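Local structure of serine racemase (Enterococcus faecalis, 4ECL) at residues 288-291 with 292-295; 353-356 with 357-361. The protein is a serine racemase of the alanine racemase family, whose modelled cytoplasmic part joins a TIM-barrel domain to a mainly beta C-terminal domain. All coordinates share one frame; numbering follows the deposited sequence.

Interaction 1 (288-291 with 292-295)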
loop_
_atom_site.group_PDB
_atom_site.type_symbol
_atom_site.label_atom_id
_atom_site.label_comp_id
_atom_site.label_asym_id
_atom_site.label_seq_id
_atom_site.Cartn_x
_atom_site.Cartn_y
_atom_site.Cartn_z
ATOM N N PHE A 288 -5.948 0.031 -4.561
ATOM C CA PHE A 288 -7.000 0.838 -5.159
ATOM C C PHE A 288 -7.821 1.411 -4.003
ATOM O O PHE A 288 -8.576 0.694 -3.356
ATOM C CB PHE A 288 -7.839 -0.009 -6.123
ATOM C CG PHE A 288 -8.704 0.798 -7.054
ATOM C CD1 PHE A 288 -8.136 1.571 -8.055
ATOM C CD2 PHE A 288 -10.090 0.773 -6.933
ATOM C CE1 PHE A 288 -8.928 2.314 -8.910
ATOM C CE2 PHE A 288 -10.892 1.505 -7.782
ATOM C CZ PHE A 288 -10.309 2.283 -8.775
ATOM N N PRO A 289 -7.652 2.710 -3.722
ATOM C CA PRO A 289 -8.137 3.360 -2.492
ATOM C C PRO A 289 -9.625 3.151 -2.195
ATOM O O PRO A 289 -10.471 3.387 -3.048
ATOM C CB PRO A 289 -7.880 4.844 -2.759
ATOM C CG PRO A 289 -6.805 4.871 -3.797
ATOM C CD PRO A 289 -7.023 3.669 -4.648
ATOM N N ARG A 290 -9.929 2.732 -0.973
ATOM C CA ARG A 290 -11.307 2.501 -0.565
ATOM C C ARG A 290 -12.198 3.745 -0.685
ATOM O O ARG A 290 -13.401 3.625 -0.884
ATOM C CB ARG A 290 -11.343 1.960 0.859
ATOM C CG ARG A 290 -12.700 1.469 1.294
ATOM C CD ARG A 290 -12.661 0.845 2.681
ATOM N NE ARG A 290 -13.990 0.392 3.071
ATOM C CZ ARG A 290 -14.875 1.141 3.726
ATOM N NH1 ARG A 290 -14.563 2.384 4.083
ATOM N NH2 ARG A 290 -16.069 0.642 4.031
ATOM N N ASN A 291 -11.620 4.941 -0.591
ATOM C CA ASN A 291 -12.433 6.156 -0.692
ATOM C C ASN A 291 -12.929 6.442 -2.119
ATOM O O ASN A 291 -13.676 7.390 -2.357
ATOM C CB ASN A 291 -11.719 7.370 -0.081
ATOM C CG ASN A 291 -10.482 7.779 -0.862
ATOM O OD1 ASN A 291 -10.239 7.292 -1.965
ATOM N ND2 ASN A 291 -9.695 8.692 -0.293
ATOM N N LEU A 292 -12.524 5.608 -3.066
ATOM C CA LEU A 292 -13.129 5.638 -4.400
ATOM C C LEU A 292 -14.512 4.946 -4.438
ATOM O O LEU A 292 -15.162 4.896 -5.488
ATOM C CB LEU A 292 -12.186 4.998 -5.420
ATOM C CG LEU A 292 -10.866 5.744 -5.601
ATOM C CD1 LEU A 292 -9.928 5.024 -6.568
ATOM C CD2 LEU A 292 -11.155 7.168 -6.071
ATOM N N SER A 293 -14.945 4.422 -3.289
ATOM C CA SER A 293 -16.215 3.708 -3.165
ATOM C C SER A 293 -17.423 4.518 -3.636
ATOM O O SER A 293 -17.376 5.747 -3.687
ATOM C CB SER A 293 -16.447 3.275 -1.707
ATOM O OG SER A 293 -15.658 2.152 -1.336
ATOM N N CYS A 294 -18.495 3.805 -3.995
ATOM C CA CYS A 294 -19.819 4.386 -4.260
ATOM C C CYS A 294 -19.894 5.491 -5.318
ATOM O O CYS A 294 -20.430 6.570 -5.050
ATOM C CB CYS A 294 -20.438 4.904 -2.962
ATOM S SG CYS A 294 -20.060 3.890 -1.535
ATOM N N GLY A 295 -19.383 5.218 -6.515
ATOM C CA GLY A 295 -19.480 6.169 -7.609
ATOM C C GLY A 295 -18.391 7.232 -7.608
ATOM O O GLY A 295 -18.362 8.115 -8.475
#

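Interaction 2 (353-356 with 357-361)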
loop_
_atom_site.group_PDB
_atom_site.type_symbol
_atom_site.label_atom_id
_atom_site.label_comp_id
_atom_site.label_asym_id
_atom_site.label_seq_id
_atom_site.Cartn_x
_atom_site.Cartn_y
_atom_site.Cartn_z
ATOM N N ALA A 353 -9.726 10.408 -5.393
ATOM C CA ALA A 353 -9.378 9.777 -4.125
ATOM C C ALA A 353 -8.949 10.816 -3.097
ATOM O O ALA A 353 -8.503 10.461 -2.001
ATOM C CB ALA A 353 -8.274 8.751 -4.326
ATOM N N GLU A 354 -9.090 12.091 -3.463
ATOM C CA GLU A 354 -8.648 13.210 -2.631
ATOM C C GLU A 354 -7.188 13.050 -2.220
ATOM O O GLU A 354 -6.815 13.247 -1.065
ATOM C CB GLU A 354 -9.558 13.385 -1.416
ATOM C CG GLU A 354 -10.915 13.950 -1.785
ATOM C CD GLU A 354 -11.725 14.356 -0.577
ATOM O OE1 GLU A 354 -11.605 13.687 0.474
ATOM O OE2 GLU A 354 -12.478 15.351 -0.678
ATOM N N SER A 355 -6.367 12.698 -3.198
ATOM C CA SER A 355 -4.977 12.375 -2.958
ATOM C C SER A 355 -4.132 13.063 -4.023
ATOM O O SER A 355 -4.564 14.031 -4.646
ATOM C CB SER A 355 -4.804 10.853 -3.004
ATOM O OG SER A 355 -3.446 10.460 -2.982
ATOM N N ILE A 356 -2.920 12.573 -4.221
ATOM C CA ILE A 356 -2.073 13.080 -5.276
ATOM C C ILE A 356 -1.447 11.897 -5.960
ATOM O O ILE A 356 -1.321 10.827 -5.374
ATOM C CB ILE A 356 -0.928 13.976 -4.745
ATOM C CG1 ILE A 356 -0.153 13.253 -3.645
ATOM C CG2 ILE A 356 -1.454 15.318 -4.263
ATOM C CD1 ILE A 356 1.224 13.835 -3.420
ATOM N N THR A 357 -1.030 12.112 -7.197
ATOM C CA THR A 357 -0.500 11.052 -8.033
ATOM C C THR A 357 0.600 10.266 -7.349
ATOM O O THR A 357 0.631 9.042 -7.426
ATOM C CB THR A 357 0.053 11.647 -9.337
ATOM O OG1 THR A 357 -1.045 12.018 -10.180
ATOM C CG2 THR A 357 0.912 10.631 -10.057
ATOM N N ASN A 358 1.491 10.985 -6.663
ATOM C CA ASN A 358 2.662 10.385 -6.035
ATOM C C ASN A 358 2.216 9.300 -5.064
ATOM O O ASN A 358 2.802 8.222 -5.001
ATOM C CB ASN A 358 3.503 11.450 -5.285
ATOM C CG ASN A 358 3.966 12.599 -6.184
ATOM O OD1 ASN A 358 5.156 12.951 -6.201
ATOM N ND2 ASN A 358 3.030 13.200 -6.924
ATOM N N GLU A 359 1.169 9.596 -4.309
ATOM C CA GLU A 359 0.695 8.663 -3.287
ATOM C C GLU A 359 -0.097 7.503 -3.900
ATOM O O GLU A 359 0.079 6.344 -3.511
ATOM C CB GLU A 359 -0.151 9.382 -2.226
ATOM C CG GLU A 359 -0.745 8.423 -1.191
ATOM C CD GLU A 359 -1.761 9.067 -0.263
ATOM O OE1 GLU A 359 -2.274 10.167 -0.571
ATOM O OE2 GLU A 359 -2.055 8.454 0.784
ATOM N N LEU A 360 -0.966 7.813 -4.859
ATOM C CA LEU A 360 -1.763 6.779 -5.523
ATOM C C LEU A 360 -0.852 5.731 -6.145
ATOM O O LEU A 360 -1.040 4.534 -5.948
ATOM C CB LEU A 360 -2.644 7.394 -6.610
ATOM C CG LEU A 360 -3.517 6.405 -7.397
ATOM C CD1 LEU A 360 -4.606 5.809 -6.500
ATOM C CD2 LEU A 360 -4.123 7.066 -8.643
ATOM N N LEU A 361 0.170 6.199 -6.847
ATOM C CA LEU A 361 1.047 5.323 -7.611
ATOM C C LEU A 361 2.053 4.584 -6.759
ATOM O O LEU A 361 2.234 3.376 -6.923
ATOM C CB LEU A 361 1.776 6.109 -8.705
ATOM C CG LEU A 361 0.912 6.655 -9.845
ATOM C CD1 LEU A 361 1.786 6.993 -11.041
ATOM C CD2 LEU A 361 -0.194 5.685 -10.246
#

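Interaction 1 (288-291 with 292-295)
Leu292 lays CD1 over one face of the Phe288 ring and alongside CD of Pro289, closing the apolar side of a short 3-10 turn between strands 275-280 and 298-301. This is the tightly packed half. The methyl CD1 of Leu292 sits 3.8 Å from the centroid of the Phe288 ring and 20° off the ring normal, in a CH-pi contact shifted toward the CZ rim, where CD1 to CZ is 3.5 Å. CG of Phe288 stands opposite the backbone N (chi1 -165°), which turns one ring face to the leucine methyl; the two side chains cross at about a right angle. The same CD1 lies 3.7 Å from CD of Pro289, and Val349 and Ser352 of helix 346-352 also touch Leu292. Next to this cluster, Leu292 N donates to Pro289 O at 3.0 Å, from above the carbonyl plane.

The other half is polar, with Ser293 buried but Arg290 partly exposed and Asn291 exposed. Arg290 O takes two bonds: Ser293 N approaches from above the carbonyl plane, while Ser293 OG donates in that plane at 2.7 Å. The same hydroxyl accepts from the backbone N of Ile312. CB of Arg290 is directed away from 292-295 and the chain is extended from CG to NE, with CG passing Ser293 OG; its backbone N bonds Glu359 OE2 of the second subunit. Asn291 uses ND2 to reach Ala353 O; its OD1, 3.0 Å from Leu292 N but badly angled for a bond, is buried without a partner. The chemistry implies a turn fixed twice over, by a leucine methyl against an aromatic face and by a serine that supplements the 3-10 backbone bond at one carbonyl and ties it to a neighbouring loop.

Interaction 2 (353-356 with 357-361)
A helix start, with Ile356 at the N-cap position, joins the loop 353-356 to helix 357-362 in the C-terminal part of the chain, beside the second subunit. Just upstream, helix 346-352 ends in a Schellman motif with Glu354 as its C-prime residue of positive phi, and the chain turns almost at once into the next helix. The N-cap carbonyl opens that helix: Ile356 O accepts Leu360 N at 3.1 Å, nearly straight at the hydrogen (171°), with a weak, bent bond from Glu359 N. CG1 of Ile356 lies between the backbone N and the carbonyl carbon (chi1 52°), which brings CD1 to pack against CB of Asn358 at 3.8 Å. The amide end of Asn358 is held by Ser229 OG through ND2. Leu360 packs instead on Val349 and Ala350 of the preceding helix and on Pro289. Ile356 also meets Arg290 of the second subunit, whose NH1 forms a long, weak ion pair with Glu359 OE1, while OE2 makes a salt bridge with Arg363 that probably steadies the negative charge. Glu359 runs extended back toward the loop, and the hydroxyl OG of Ser355 donates to its OE1 at 2.7 Å, arriving from above the carboxylate plane, 44° out of it.

Interactions 1 and 2 have centres 13 Å apart, and interaction 1 precedes interaction 2 in the sequence, yet they touch directly. Asn291 ND2 lies 2.7 Å from Ala353 O, a probable hydrogen bond between the 3-10 turn and the residue just after helix 346-352. Packing contacts run alongside: Leu292 CD2 is 3.6 Å from Ala353 N, and Pro289 CG is 3.6 Å from Leu360 CD1. Both regions also touch the second subunit: across the dimer interface Arg290 of one chain meets Ile356 and Glu359 of the other. A bound sulfate ion, probably from the crystallisation liquor, lies about 4 Å from the Asn358 side chain of interaction 2.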